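Local atomic coordinates of periplasmic binding protein/LacI transcriptional regulator (Shewanella sp. ANA-3, PDB entry 5OCP), a protein that binds alpha- and beta-L-arabinofuranose in the periplasm and probably delivers the sugar to a membrane-embedded ABC transporter for uptake. Residues E20-E25 and P250-I255; P72-A77 and I91-D96; S108-K113 and V241-Y246; W117-T122 and Q149-Y154; K158-Q163 and K181-Q186. All blocks are in the same frame, centred on the assembly; numbering follows the deposited sequence.

Interaction 1. Residues E20-E25 and P250-I255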
# COMPACT_ATOMS: atom_id res chain seq x y z
N GLU A 20 3.82 -4.22 -11.95
CA GLU A 20 4.38 -3.70 -13.20
C GLU A 20 5.71 -3.00 -13.04
O GLU A 20 6.65 -3.17 -13.87
CB GLU A 20 3.36 -2.76 -13.93
CG GLU A 20 2.19 -3.52 -14.50
CD GLU A 20 2.60 -4.65 -15.53
OE1 GLU A 20 3.56 -4.50 -16.35
OE2 GLU A 20 1.94 -5.72 -15.52
N ALA A 21 5.86 -2.25 -11.96
CA ALA A 21 7.13 -1.62 -11.60
C ALA A 21 8.26 -2.58 -11.31
O ALA A 21 9.37 -2.42 -11.83
CB ALA A 21 6.99 -0.72 -10.41
N VAL A 22 7.98 -3.66 -10.57
CA VAL A 22 9.01 -4.65 -10.31
C VAL A 22 9.47 -5.33 -11.62
O VAL A 22 10.69 -5.55 -11.79
CB VAL A 22 8.57 -5.71 -9.27
CG1 VAL A 22 9.72 -6.67 -9.07
CG2 VAL A 22 8.33 -5.09 -7.88
N LYS A 23 8.51 -5.65 -12.48
CA LYS A 23 8.78 -6.28 -13.82
C LYS A 23 9.63 -5.31 -14.68
O LYS A 23 10.67 -5.68 -15.28
CB LYS A 23 7.49 -6.63 -14.49
CG LYS A 23 6.79 -7.82 -13.88
CD LYS A 23 5.42 -7.96 -14.47
CE LYS A 23 4.73 -9.21 -14.00
NZ LYS A 23 3.38 -9.33 -14.62
N ALA A 24 9.24 -4.05 -14.68
CA ALA A 24 10.01 -3.03 -15.40
C ALA A 24 11.43 -2.84 -14.83
O ALA A 24 12.38 -2.70 -15.66
CB ALA A 24 9.26 -1.72 -15.43
N GLU A 25 11.62 -2.81 -13.50
CA GLU A 25 12.92 -2.68 -12.89
C GLU A 25 13.77 -3.95 -13.17
O GLU A 25 15.01 -3.86 -13.43
CB GLU A 25 12.88 -2.46 -11.41
CG GLU A 25 12.28 -1.09 -11.00
CD GLU A 25 11.66 -1.10 -9.59
OE1 GLU A 25 10.86 -2.00 -9.16
OE2 GLU A 25 12.00 -0.19 -8.88
N PRO A 250 15.78 -0.90 -4.92
CA PRO A 250 16.61 -1.17 -3.77
C PRO A 250 16.67 -2.63 -3.37
O PRO A 250 17.67 -3.05 -2.76
CB PRO A 250 16.00 -0.29 -2.63
CG PRO A 250 15.15 0.70 -3.32
CD PRO A 250 14.75 0.11 -4.66
N ALA A 251 15.60 -3.39 -3.60
CA ALA A 251 15.67 -4.84 -3.37
C ALA A 251 16.75 -5.54 -4.27
O ALA A 251 17.56 -6.28 -3.75
CB ALA A 251 14.32 -5.50 -3.61
N PHE A 252 16.76 -5.19 -5.52
CA PHE A 252 17.76 -5.75 -6.49
C PHE A 252 19.20 -5.28 -6.16
O PHE A 252 20.18 -6.05 -6.28
CB PHE A 252 17.32 -5.38 -7.88
CG PHE A 252 16.04 -6.01 -8.34
CD1 PHE A 252 15.78 -7.38 -8.21
CD2 PHE A 252 15.11 -5.24 -8.97
CE1 PHE A 252 14.58 -7.91 -8.66
CE2 PHE A 252 13.89 -5.75 -9.38
CZ PHE A 252 13.63 -7.11 -9.29
N ASP A 253 19.35 -4.05 -5.64
CA ASP A 253 20.66 -3.55 -5.18
C ASP A 253 21.19 -4.31 -4.02
O ASP A 253 22.38 -4.67 -3.98
CB ASP A 253 20.57 -2.09 -4.74
CG ASP A 253 20.34 -1.12 -5.89
OD1 ASP A 253 20.73 -1.41 -7.04
OD2 ASP A 253 19.79 -0.03 -5.61
N ALA A 254 20.33 -4.55 -3.03
CA ALA A 254 20.69 -5.35 -1.90
C ALA A 254 21.05 -6.77 -2.31
O ALA A 254 22.08 -7.30 -1.81
CB ALA A 254 19.57 -5.40 -0.90
N ILE A 255 20.29 -7.33 -3.23
CA ILE A 255 20.62 -8.71 -3.72
C ILE A 255 21.97 -8.70 -4.46
O ILE A 255 22.85 -9.51 -4.13
CB ILE A 255 19.54 -9.23 -4.58
CG1 ILE A 255 18.32 -9.59 -3.70
CG2 ILE A 255 20.00 -10.43 -5.43
CD1 ILE A 255 17.01 -9.57 -4.46
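The phenyl ring of Phe252 is met along its rim by Glu25, whose CB lies near the ring plane, 4.0 Å from Phe252 CE2. Val22 comes in obliquely, neither squarely above the ring nor in its plane, with its CG1 methyl 3.9 Å from Phe252 CZ. The backbone of the same helical turn closes in too, Val22 O lying 4.0 Å from Phe252 CE2, so the far end of the ring rests against residues 22 and 25, one turn apart. Phe252 sets CG opposite its carbonyl carbon (chi1 -66°), which projects the ring from helix 248-259 toward helix 13-29. The two helices pack on the parallel sheet of one lobe of the bilobal, Rossmann-like periplasmic binding protein fold: Val22 also touches Phe5, while Phe252 reaches Val3 and Ile61, all on strands of that sheet. Replacing Phe252 by an alanine is likely to open a gap between the helices and to take from the Val22 methyl and Glu25 CB the ring they pack on. Glu25 CB serves the apolar contact, whereas the extended chain beyond carries OE2 to a weak hydrogen bond with Gly249 N, near the start of the partner helix. On the neighbouring residue Asp253, OD1 pairs in a salt bridge with Arg29, farther along helix 13-29.

Interaction 2. Residues P72-A77 and I91-D96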
# COMPACT_ATOMS: atom_id res chain seq x y z
N PRO A 72 8.60 -21.01 8.98
CA PRO A 72 9.02 -22.29 8.34
C PRO A 72 9.60 -22.11 6.96
O PRO A 72 10.69 -22.64 6.68
CB PRO A 72 7.74 -23.11 8.33
CG PRO A 72 6.91 -22.55 9.41
CD PRO A 72 7.23 -21.05 9.43
N VAL A 73 8.88 -21.35 6.07
CA VAL A 73 9.41 -21.16 4.72
C VAL A 73 10.69 -20.36 4.69
O VAL A 73 11.57 -20.65 3.90
CB VAL A 73 8.31 -20.70 3.71
CG1 VAL A 73 7.97 -19.18 3.82
CG2 VAL A 73 8.70 -21.10 2.32
N LEU A 74 10.86 -19.36 5.58
CA LEU A 74 12.08 -18.62 5.63
C LEU A 74 13.24 -19.50 6.06
O LEU A 74 14.32 -19.38 5.55
CB LEU A 74 11.97 -17.40 6.57
CG LEU A 74 11.05 -16.35 5.93
CD1 LEU A 74 10.74 -15.24 6.90
CD2 LEU A 74 11.60 -15.81 4.65
N LYS A 75 12.97 -20.40 6.97
CA LYS A 75 14.05 -21.35 7.40
C LYS A 75 14.49 -22.29 6.28
O LYS A 75 15.67 -22.49 6.06
CB LYS A 75 13.58 -22.13 8.63
CG LYS A 75 13.74 -21.37 9.92
CD LYS A 75 12.94 -21.99 11.04
CE LYS A 75 13.40 -23.39 11.37
NZ LYS A 75 12.96 -23.79 12.75
N GLU A 76 13.52 -22.68 5.47
CA GLU A 76 13.81 -23.43 4.26
C GLU A 76 14.69 -22.68 3.29
O GLU A 76 15.63 -23.25 2.70
CB GLU A 76 12.50 -23.86 3.57
CG GLU A 76 11.74 -24.97 4.29
CD GLU A 76 10.32 -25.19 3.78
OE1 GLU A 76 10.05 -24.92 2.61
OE2 GLU A 76 9.46 -25.66 4.57
N ALA A 77 14.36 -21.40 2.99
CA ALA A 77 15.22 -20.61 2.22
C ALA A 77 16.65 -20.46 2.77
O ALA A 77 17.64 -20.43 2.03
CB ALA A 77 14.59 -19.24 1.98
N ILE A 91 6.96 -8.80 7.99
CA ILE A 91 6.78 -10.12 8.59
C ILE A 91 7.12 -9.98 10.09
O ILE A 91 7.86 -9.07 10.47
CB ILE A 91 7.66 -11.17 7.90
CG1 ILE A 91 9.13 -10.88 8.12
CG2 ILE A 91 7.31 -11.29 6.41
CD1 ILE A 91 10.09 -11.94 7.59
N LYS A 92 6.49 -10.78 10.92
CA LYS A 92 6.91 -10.88 12.32
C LYS A 92 7.71 -12.15 12.51
O LYS A 92 7.15 -13.24 12.42
CB LYS A 92 5.69 -10.85 13.26
CG LYS A 92 4.98 -9.51 13.30
CD LYS A 92 5.80 -8.31 13.75
CE LYS A 92 5.00 -7.02 13.66
NZ LYS A 92 3.93 -6.89 14.71
N VAL A 93 9.01 -12.03 12.68
CA VAL A 93 9.83 -13.17 12.97
C VAL A 93 10.73 -12.84 14.13
O VAL A 93 11.00 -11.73 14.40
CB VAL A 93 10.66 -13.67 11.79
CG1 VAL A 93 9.77 -14.24 10.73
CG2 VAL A 93 11.54 -12.61 11.23
N ASP A 94 11.21 -13.88 14.83
CA ASP A 94 12.07 -13.69 15.99
C ASP A 94 13.57 -13.69 15.70
O ASP A 94 14.38 -13.49 16.60
CB ASP A 94 11.75 -14.74 17.06
CG ASP A 94 11.96 -16.16 16.56
OD1 ASP A 94 12.36 -16.32 15.39
OD2 ASP A 94 11.73 -17.10 17.35
N ASP A 95 13.94 -13.92 14.44
CA ASP A 95 15.32 -13.94 14.08
C ASP A 95 15.51 -13.24 12.80
O ASP A 95 15.21 -13.73 11.79
CB ASP A 95 15.71 -15.41 13.97
CG ASP A 95 17.12 -15.63 13.53
OD1 ASP A 95 17.85 -14.70 13.32
OD2 ASP A 95 17.49 -16.79 13.43
N ASP A 96 16.18 -12.09 12.85
CA ASP A 96 16.38 -11.30 11.67
C ASP A 96 17.42 -11.82 10.65
O ASP A 96 17.60 -11.23 9.63
CB ASP A 96 16.55 -9.83 12.04
CG ASP A 96 15.27 -9.21 12.67
OD1 ASP A 96 14.19 -9.80 12.65
OD2 ASP A 96 15.35 -8.12 13.23
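Leu74 is the shared partner of this small apolar contact: one of its methyls, CD1, meets both Ile91 and Val93 of the loop. Toward Ile91 the two side chains reach tip to tip, Leu74 CD1 and Ile91 CD1 lying only 3.4 Å apart, closer than carbon atoms usually pack. Toward Val93 the approach is looser and of a different kind. There the side chains cross at about a right angle, and Leu74 CD1 comes within 4.1 Å of Val93 CG1. The conformation of Ile91 explains how its end reaches so far. Its CG1 sits between the backbone N and the carbonyl carbon (chi1 65°), a congested choice, and the chain then runs on extended to CD1 (chi2 174°), so that the terminal methyl is thrust at the helix. Leu74 instead places CG opposite its own carbonyl carbon and sends CD1 outward to receive it. No hydrogen bond links the two segments, and the contact rests on these methyls alone. The hydrophobic cluster extends beyond them: Leu74 also packs on Val84 and Leu98, and Ile91 on Ile86, Pro64 and Trp70. On the backbone of the loop, Val93 N and Ile91 O both bind one oxygen of a glycerol that probably came from the crystallisation liquor. In topology, helix 71-79 is the connection between parallel neighbours 59-62 and 84-87, and the loop packed against it follows the second strand, as befits a beta-alpha-beta crossover unit of a Rossmann-like lobe.

Interaction 3. Residues S108-K113 and V241-Y246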
# COMPACT_ATOMS: atom_id res chain seq x y z
N SER A 108 3.40 4.07 9.42
CA SER A 108 2.98 4.94 10.56
C SER A 108 3.19 6.40 10.24
O SER A 108 2.30 7.21 10.48
CB SER A 108 3.74 4.60 11.86
OG SER A 108 3.45 3.30 12.22
N GLU A 109 4.26 6.71 9.49
CA GLU A 109 4.54 8.07 9.07
C GLU A 109 3.49 8.53 8.04
O GLU A 109 3.02 9.68 8.09
CB GLU A 109 5.95 8.24 8.49
CG GLU A 109 6.22 9.64 8.01
CD GLU A 109 7.64 9.86 7.44
OE1 GLU A 109 8.60 9.08 7.78
OE2 GLU A 109 7.82 10.83 6.66
N GLU A 110 3.08 7.62 7.15
CA GLU A 110 2.04 7.93 6.16
C GLU A 110 0.75 8.32 6.89
O GLU A 110 0.15 9.37 6.61
CB GLU A 110 1.77 6.77 5.23
CG GLU A 110 2.91 6.45 4.29
CD GLU A 110 2.77 5.10 3.60
OE1 GLU A 110 1.85 4.30 3.80
OE2 GLU A 110 3.66 4.81 2.81
N GLY A 111 0.36 7.52 7.86
CA GLY A 111 -0.85 7.81 8.70
C GLY A 111 -0.74 9.07 9.51
O GLY A 111 -1.69 9.88 9.55
N ARG A 112 0.44 9.33 10.05
CA ARG A 112 0.69 10.59 10.76
C ARG A 112 0.57 11.82 9.82
O ARG A 112 -0.06 12.80 10.22
CB ARG A 112 2.04 10.61 11.48
CG ARG A 112 2.16 9.67 12.60
CD ARG A 112 3.32 10.04 13.54
NE ARG A 112 4.64 10.02 12.87
CZ ARG A 112 5.37 8.93 12.66
NH1 ARG A 112 4.96 7.75 13.08
NH2 ARG A 112 6.53 9.03 12.07
N LYS A 113 1.22 11.81 8.64
CA LYS A 113 1.20 12.97 7.74
C LYS A 113 -0.21 13.28 7.26
O LYS A 113 -0.62 14.44 7.20
CB LYS A 113 2.12 12.72 6.53
CG LYS A 113 3.61 12.84 6.90
CD LYS A 113 4.43 12.14 5.87
CE LYS A 113 4.87 13.02 4.78
NZ LYS A 113 6.25 12.50 4.48
N VAL A 241 -1.21 10.44 0.44
CA VAL A 241 0.24 10.31 0.55
C VAL A 241 0.71 9.40 -0.52
O VAL A 241 0.20 8.27 -0.76
CB VAL A 241 0.64 9.74 1.94
CG1 VAL A 241 2.15 9.50 2.02
CG2 VAL A 241 0.07 10.61 3.04
N GLU A 242 1.73 9.80 -1.25
CA GLU A 242 2.25 8.99 -2.32
C GLU A 242 2.99 7.79 -1.81
O GLU A 242 3.77 7.92 -0.89
CB GLU A 242 3.23 9.85 -3.16
CG GLU A 242 3.79 9.15 -4.34
CD GLU A 242 4.64 10.02 -5.28
OE1 GLU A 242 4.76 9.60 -6.40
OE2 GLU A 242 5.15 11.10 -4.95
N LEU A 243 2.74 6.64 -2.41
CA LEU A 243 3.41 5.37 -2.07
C LEU A 243 4.10 4.92 -3.36
O LEU A 243 3.46 4.55 -4.33
CB LEU A 243 2.45 4.32 -1.65
CG LEU A 243 2.99 2.94 -1.26
CD1 LEU A 243 3.92 3.11 -0.09
CD2 LEU A 243 1.89 1.92 -0.98
N SER A 244 5.41 5.03 -3.32
CA SER A 244 6.22 4.64 -4.50
C SER A 244 6.11 3.14 -4.84
O SER A 244 6.30 2.33 -3.96
CB SER A 244 7.68 4.94 -4.24
OG SER A 244 8.41 4.46 -5.37
N PRO A 245 5.82 2.82 -6.06
CA PRO A 245 5.80 1.39 -6.44
C PRO A 245 7.19 0.87 -6.82
O PRO A 245 7.32 -0.32 -7.16
CB PRO A 245 4.84 1.36 -7.58
CG PRO A 245 4.99 2.66 -8.25
CD PRO A 245 5.25 3.64 -7.13
N TYR A 246 8.27 1.67 -6.63
CA TYR A 246 9.66 1.29 -7.00
C TYR A 246 10.52 0.73 -5.93
O TYR A 246 11.63 1.13 -5.78
CB TYR A 246 10.33 2.46 -7.70
CG TYR A 246 9.55 2.86 -8.85
CD1 TYR A 246 9.51 2.05 -9.99
CD2 TYR A 246 8.83 4.05 -8.84
CE1 TYR A 246 8.77 2.37 -11.06
CE2 TYR A 246 8.05 4.36 -9.93
CZ TYR A 246 8.07 3.54 -11.00
OH TYR A 246 7.34 3.83 -12.08
O HOH W 1 5.01 6.50 1.16
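Glu110 faces Val241 and Leu243 where the chain runs on from strand 239-242 and leaves one lobe for the other, one of the interlobe crossings of a type I periplasmic binding protein. Its side chain sets CG opposite the carbonyl carbon (chi1 -68°) and stays extended beyond it, so the aliphatic part passes Val241 before the carboxylate arrives at Leu243. The two methyls of Val241 divide the contact: CG1 lies 3.9 Å from Glu110 CG, while CG2 rests 3.8 Å from the main-chain oxygen Glu110 O. Leu243 crosses the glutamate at about a right angle. A first torsion of 180° followed by a turn at chi2 (61°) brings Leu243 CD1 to 3.4 Å from Glu110 OE2, an apolar methyl against a buried carboxylate oxygen. The same leucine touches the bound arabinofuranose, so this packing backs directly onto the sugar pocket. The carboxylate is well provided for: OE2 accepts a hydrogen bond from Ser105 OG, and OE1 forms a salt bridge with Arg143, itself a pocket residue. Glu110 thus acts as a second-shell partner to Arg143, and the pairing probably favours the ionised carboxylate of Glu110. Farther along the crossing segment, Ser244 OG accepts from Tyr246 N at 3.1 Å, closing an ST turn. Between the two segments a single water forms a bridge, donating to Glu110 OE2 at 2.7 Å and to the backbone oxygen Glu242 O at 2.8 Å.

Interaction 4. Residues W117-T122 and Q149-Y154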
# COMPACT_ATOMS: atom_id res chain seq x y z
N TRP A 117 -2.43 16.59 8.24
CA TRP A 117 -2.99 17.40 7.20
C TRP A 117 -4.49 17.65 7.46
O TRP A 117 -4.99 18.78 7.36
CB TRP A 117 -2.79 16.77 5.79
CG TRP A 117 -3.35 17.68 4.72
CD1 TRP A 117 -2.68 18.70 4.06
CD2 TRP A 117 -4.70 17.69 4.19
NE1 TRP A 117 -3.57 19.35 3.20
CE2 TRP A 117 -4.80 18.79 3.31
CE3 TRP A 117 -5.83 16.95 4.46
CZ2 TRP A 117 -5.96 19.07 2.62
CZ3 TRP A 117 -7.03 17.27 3.80
CH2 TRP A 117 -7.07 18.32 2.90
N LEU A 118 -5.19 16.56 7.78
CA LEU A 118 -6.62 16.66 8.07
C LEU A 118 -6.90 17.56 9.30
O LEU A 118 -7.85 18.36 9.28
CB LEU A 118 -7.22 15.28 8.28
CG LEU A 118 -8.73 15.26 8.49
CD1 LEU A 118 -9.50 15.76 7.28
CD2 LEU A 118 -9.15 13.86 8.92
N MET A 119 -6.09 17.43 10.34
CA MET A 119 -6.28 18.32 11.51
C MET A 119 -6.05 19.76 11.15
O MET A 119 -6.76 20.64 11.65
CB MET A 119 -5.42 17.90 12.69
CG MET A 119 -5.64 16.46 13.18
SD MET A 119 -7.28 16.33 13.91
CE MET A 119 -8.26 15.67 12.54
N ASP A 120 -5.08 20.03 10.29
CA ASP A 120 -4.80 21.40 9.88
C ASP A 120 -5.95 21.95 9.06
O ASP A 120 -6.41 23.07 9.29
CB ASP A 120 -3.50 21.48 9.08
CG ASP A 120 -2.27 21.16 9.85
OD1 ASP A 120 -2.28 21.11 11.11
OD2 ASP A 120 -1.24 20.88 9.15
N LYS A 121 -6.52 21.12 8.18
CA LYS A 121 -7.57 21.47 7.25
C LYS A 121 -8.84 21.82 8.01
O LYS A 121 -9.56 22.72 7.59
CB LYS A 121 -7.86 20.28 6.34
CG LYS A 121 -8.98 20.48 5.32
CD LYS A 121 -8.77 21.55 4.29
CE LYS A 121 -9.88 21.53 3.24
NZ LYS A 121 -9.52 22.55 2.23
N THR A 122 -9.11 21.08 9.09
CA THR A 122 -10.37 21.16 9.81
C THR A 122 -10.21 21.91 11.12
O THR A 122 -11.16 21.91 11.93
CB THR A 122 -10.90 19.74 10.07
OG1 THR A 122 -9.98 19.05 10.93
CG2 THR A 122 -11.05 19.01 8.83
N GLN A 149 -2.34 8.34 16.54
CA GLN A 149 -1.41 9.02 17.41
C GLN A 149 -1.55 10.55 17.19
O GLN A 149 -1.54 11.33 18.19
CB GLN A 149 -0.00 8.48 17.13
CG GLN A 149 1.17 9.02 17.90
CD GLN A 149 2.43 8.24 17.49
OE1 GLN A 149 2.44 7.48 16.49
NE2 GLN A 149 3.48 8.40 18.28
N VAL A 150 -1.83 11.00 15.95
CA VAL A 150 -1.96 12.45 15.69
C VAL A 150 -3.26 12.96 16.20
O VAL A 150 -3.27 14.00 16.90
CB VAL A 150 -1.87 12.77 14.20
CG1 VAL A 150 -2.30 14.21 13.89
CG2 VAL A 150 -0.45 12.52 13.80
N ILE A 151 -4.34 12.22 15.94
CA ILE A 151 -5.64 12.74 16.29
C ILE A 151 -5.89 12.67 17.82
O ILE A 151 -6.77 13.41 18.31
CB ILE A 151 -6.75 12.23 15.40
CG1 ILE A 151 -7.12 10.85 15.79
CG2 ILE A 151 -6.49 12.45 13.89
CD1 ILE A 151 -8.45 10.94 16.47
N ALA A 152 -5.12 11.84 18.54
CA ALA A 152 -5.19 11.81 20.04
C ALA A 152 -4.87 13.16 20.68
O ALA A 152 -5.35 13.42 21.77
CB ALA A 152 -4.29 10.74 20.61
N ASN A 153 -4.11 14.02 19.98
CA ASN A 153 -3.76 15.40 20.43
C ASN A 153 -4.86 16.43 20.27
O ASN A 153 -4.68 17.59 20.64
CB ASN A 153 -2.57 15.93 19.63
CG ASN A 153 -1.37 15.01 19.69
OD1 ASN A 153 -0.73 14.71 18.66
ND2 ASN A 153 -1.08 14.56 20.86
N TYR A 154 -5.97 16.07 19.60
CA TYR A 154 -6.99 16.99 19.20
C TYR A 154 -8.30 16.56 19.82
O TYR A 154 -8.91 15.65 19.34
CB TYR A 154 -7.11 17.00 17.67
CG TYR A 154 -5.92 17.67 17.01
CD1 TYR A 154 -5.89 19.05 16.81
CD2 TYR A 154 -4.78 16.90 16.67
CE1 TYR A 154 -4.80 19.65 16.22
CE2 TYR A 154 -3.66 17.50 16.13
CZ TYR A 154 -3.67 18.87 15.89
OH TYR A 154 -2.56 19.48 15.35
O HOH W 2 -3.21 21.54 13.55
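A Met-aromatic contact joins Met119, near the end of helix 107-121, to Tyr154, just beyond helix 138-151. The methionine lies over one face of the ring: CB stands 3.8 Å from the centroid of the Tyr154 ring, only 13° off its normal, a CH-pi contact. The sulfur takes the same face, with Met119 SD 4.1 Å from that centroid. Bends at chi2 (-68°) and chi3 fold the chain across the ring, and carry CE on to Ile151 CG2 at 3.9 Å. Met119 CG also touches Val150 CG1, 4.1 Å away. These helices are neighbours in the second lobe of the periplasmic binding protein fold, linked in the chain through strand 126-132, and a type I turn from Ile151 to Tyr154 turns the ring back over the methionine. The Tyr154 hydroxyl hydrogen-bonds to Gln116 NE2, which also bonds Asp120 OD1. A water completes the small network, donating to Asp120 OD1 at 2.6 Å and lying 2.8 Å from Tyr154 OH. Were Tyr154 replaced by an alanine, Met119 would probably lose the aromatic face it lies on, and Gln116 and the water would be left without the hydroxyl.

Interaction 5. Residues K158-Q163 and K181-Q186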
# COMPACT_ATOMS: atom_id res chain seq x y z
N LYS A 158 -12.42 12.86 16.29
CA LYS A 158 -12.68 11.51 16.71
C LYS A 158 -13.09 10.65 15.53
O LYS A 158 -13.83 11.08 14.64
CB LYS A 158 -13.87 11.59 17.69
CG LYS A 158 -14.26 10.27 18.24
CD LYS A 158 -15.33 10.45 19.33
CE LYS A 158 -15.27 9.31 20.36
NZ LYS A 158 -15.09 7.99 19.72
N ILE A 159 -12.70 9.40 15.58
CA ILE A 159 -13.15 8.41 14.67
C ILE A 159 -14.46 7.83 15.18
O ILE A 159 -14.45 7.19 16.26
CB ILE A 159 -12.11 7.31 14.41
CG1 ILE A 159 -10.88 7.93 13.69
CG2 ILE A 159 -12.70 6.24 13.57
CD1 ILE A 159 -9.66 6.96 13.56
N VAL A 160 -15.51 8.08 14.43
CA VAL A 160 -16.87 7.70 14.86
C VAL A 160 -17.33 6.44 14.25
O VAL A 160 -18.27 5.85 14.79
CB VAL A 160 -17.91 8.84 14.71
CG1 VAL A 160 -17.47 10.05 15.51
CG2 VAL A 160 -18.18 9.20 13.26
N ARG A 161 -16.70 5.96 13.17
CA ARG A 161 -17.14 4.71 12.47
C ARG A 161 -15.81 4.11 12.00
O ARG A 161 -14.96 4.90 11.53
CB ARG A 161 -17.92 4.95 11.13
CG ARG A 161 -19.12 5.87 11.16
CD ARG A 161 -20.29 5.05 11.53
NE ARG A 161 -21.35 5.77 12.23
CZ ARG A 161 -22.24 5.15 12.99
NH1 ARG A 161 -22.19 3.82 13.14
NH2 ARG A 161 -23.20 5.84 13.62
N SER A 162 -15.67 2.78 12.07
CA SER A 162 -14.43 2.15 11.61
C SER A 162 -14.72 0.71 11.21
O SER A 162 -15.35 0.02 11.98
CB SER A 162 -13.35 2.28 12.66
OG SER A 162 -12.19 1.67 12.23
N GLN A 163 -14.37 0.32 9.97
CA GLN A 163 -14.65 -1.02 9.48
C GLN A 163 -13.71 -1.30 8.33
O GLN A 163 -13.31 -0.36 7.56
CB GLN A 163 -16.12 -1.10 9.07
CG GLN A 163 -16.59 -2.47 8.59
CD GLN A 163 -18.08 -2.48 8.24
OE1 GLN A 163 -18.84 -1.57 8.60
NE2 GLN A 163 -18.49 -3.50 7.54
N LYS A 181 -25.71 5.25 6.33
CA LYS A 181 -26.97 4.77 6.87
C LYS A 181 -26.92 4.79 8.41
O LYS A 181 -27.89 5.21 9.05
CB LYS A 181 -27.27 3.36 6.37
CG LYS A 181 -27.94 3.31 5.01
CD LYS A 181 -27.65 2.01 4.29
CE LYS A 181 -28.60 0.91 4.72
NZ LYS A 181 -29.86 1.46 5.31
N ALA A 182 -25.81 4.34 8.99
CA ALA A 182 -25.69 4.34 10.43
C ALA A 182 -25.60 5.73 11.03
O ALA A 182 -25.87 5.90 12.19
CB ALA A 182 -24.53 3.50 10.90
N GLN A 183 -25.12 6.70 10.26
CA GLN A 183 -25.01 8.09 10.81
C GLN A 183 -26.35 8.68 11.15
O GLN A 183 -26.45 9.59 12.04
CB GLN A 183 -24.26 8.99 9.89
CG GLN A 183 -22.77 8.69 10.01
CD GLN A 183 -22.12 9.25 11.23
OE1 GLN A 183 -21.56 8.50 12.06
NE2 GLN A 183 -22.15 10.62 11.36
N ASN A 184 -27.34 8.21 10.40
CA ASN A 184 -28.75 8.58 10.71
C ASN A 184 -28.86 10.12 10.53
O ASN A 184 -29.45 10.77 11.39
CB ASN A 184 -29.07 8.13 12.16
CG ASN A 184 -30.58 8.12 12.46
OD1 ASN A 184 -31.38 7.86 11.56
ND2 ASN A 184 -30.96 8.38 13.74
N GLY A 185 -28.22 10.66 9.48
CA GLY A 185 -28.21 12.07 9.11
C GLY A 185 -27.15 12.98 9.74
O GLY A 185 -27.02 14.09 9.33
N GLN A 186 -26.42 12.52 10.75
CA GLN A 186 -25.44 13.29 11.46
C GLN A 186 -24.25 13.51 10.49
O GLN A 186 -23.80 12.54 9.94
CB GLN A 186 -24.98 12.57 12.66
CG GLN A 186 -24.10 13.39 13.55
CD GLN A 186 -23.66 12.58 14.74
OE1 GLN A 186 -24.05 11.40 14.90
NE2 GLN A 186 -22.83 13.18 15.59
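Arg161 and Gln183 are the residues whose CA atoms come nearest, 8.7 Å apart, between a strand and the last turn of a helix. The strand is not evenly extended: at Val160 the backbone folds to a nearly helical psi, and Val160 and the next residue, Arg161, both direct their side chains toward the helix. On the other segment the helix gives way to a type I' turn from Gln183 to Gln186, with positive phi at Asn184 and Gly185 and a hydrogen bond from Gln186 N to Gln183 O. The main link is a single side-chain bond, from Arg161 NE to Gln183 OE1, 2.7 Å long and almost straight at 176°. The acceptor lies in the guanidinium plane and the donor meets it in the carbonyl plane, on a lone pair, although the two flat groups stand 83° apart. A bend at chi2 of Arg161 (-87°) swings the guanidinium across the helix end, where Ala182 CB lies over one face, toward its rim, 3.3 Å from Arg161 NH1. Val160 CG2 adds a contact to Gln183 OE1 at 3.7 Å. The glutamine amide has work at both ends: Gln183 NE2 donates to Gln186 O at 2.9 Å, from above the carbonyl plane, holding the amide between strand and turn. Here the end of helix 169-183 rests beside 157-164, an outermost strand of its sheet, within the crossover that runs from that strand past 126-132 to 190-193, a connection characteristic of the Rossmann-like lobe.

Overall arrangement
Interactions 1 and 2 belong to one lobe and interactions 4 and 5 to the other, while interaction 3 stands nearest the middle of the chain, beside the sugar pocket. The first three are buried, yet unlike in chemistry: hydrocarbon packing dominates 1 and 2, whereas 3 places a carboxylate and a water among apolar groups. Interactions 4 and 5 are only partly buried and draw on a Met-aromatic contact and an arginine-amide bond. Helix 107-121 serves both 3 and 4, whose segments touch through Arg112 and Val150. Interaction 3 also reaches interaction 1, where Pro245 and Tyr246 pack on Ala21. Interaction 2 stands apart, its nearest atoms about 11 Å from those of interaction 3.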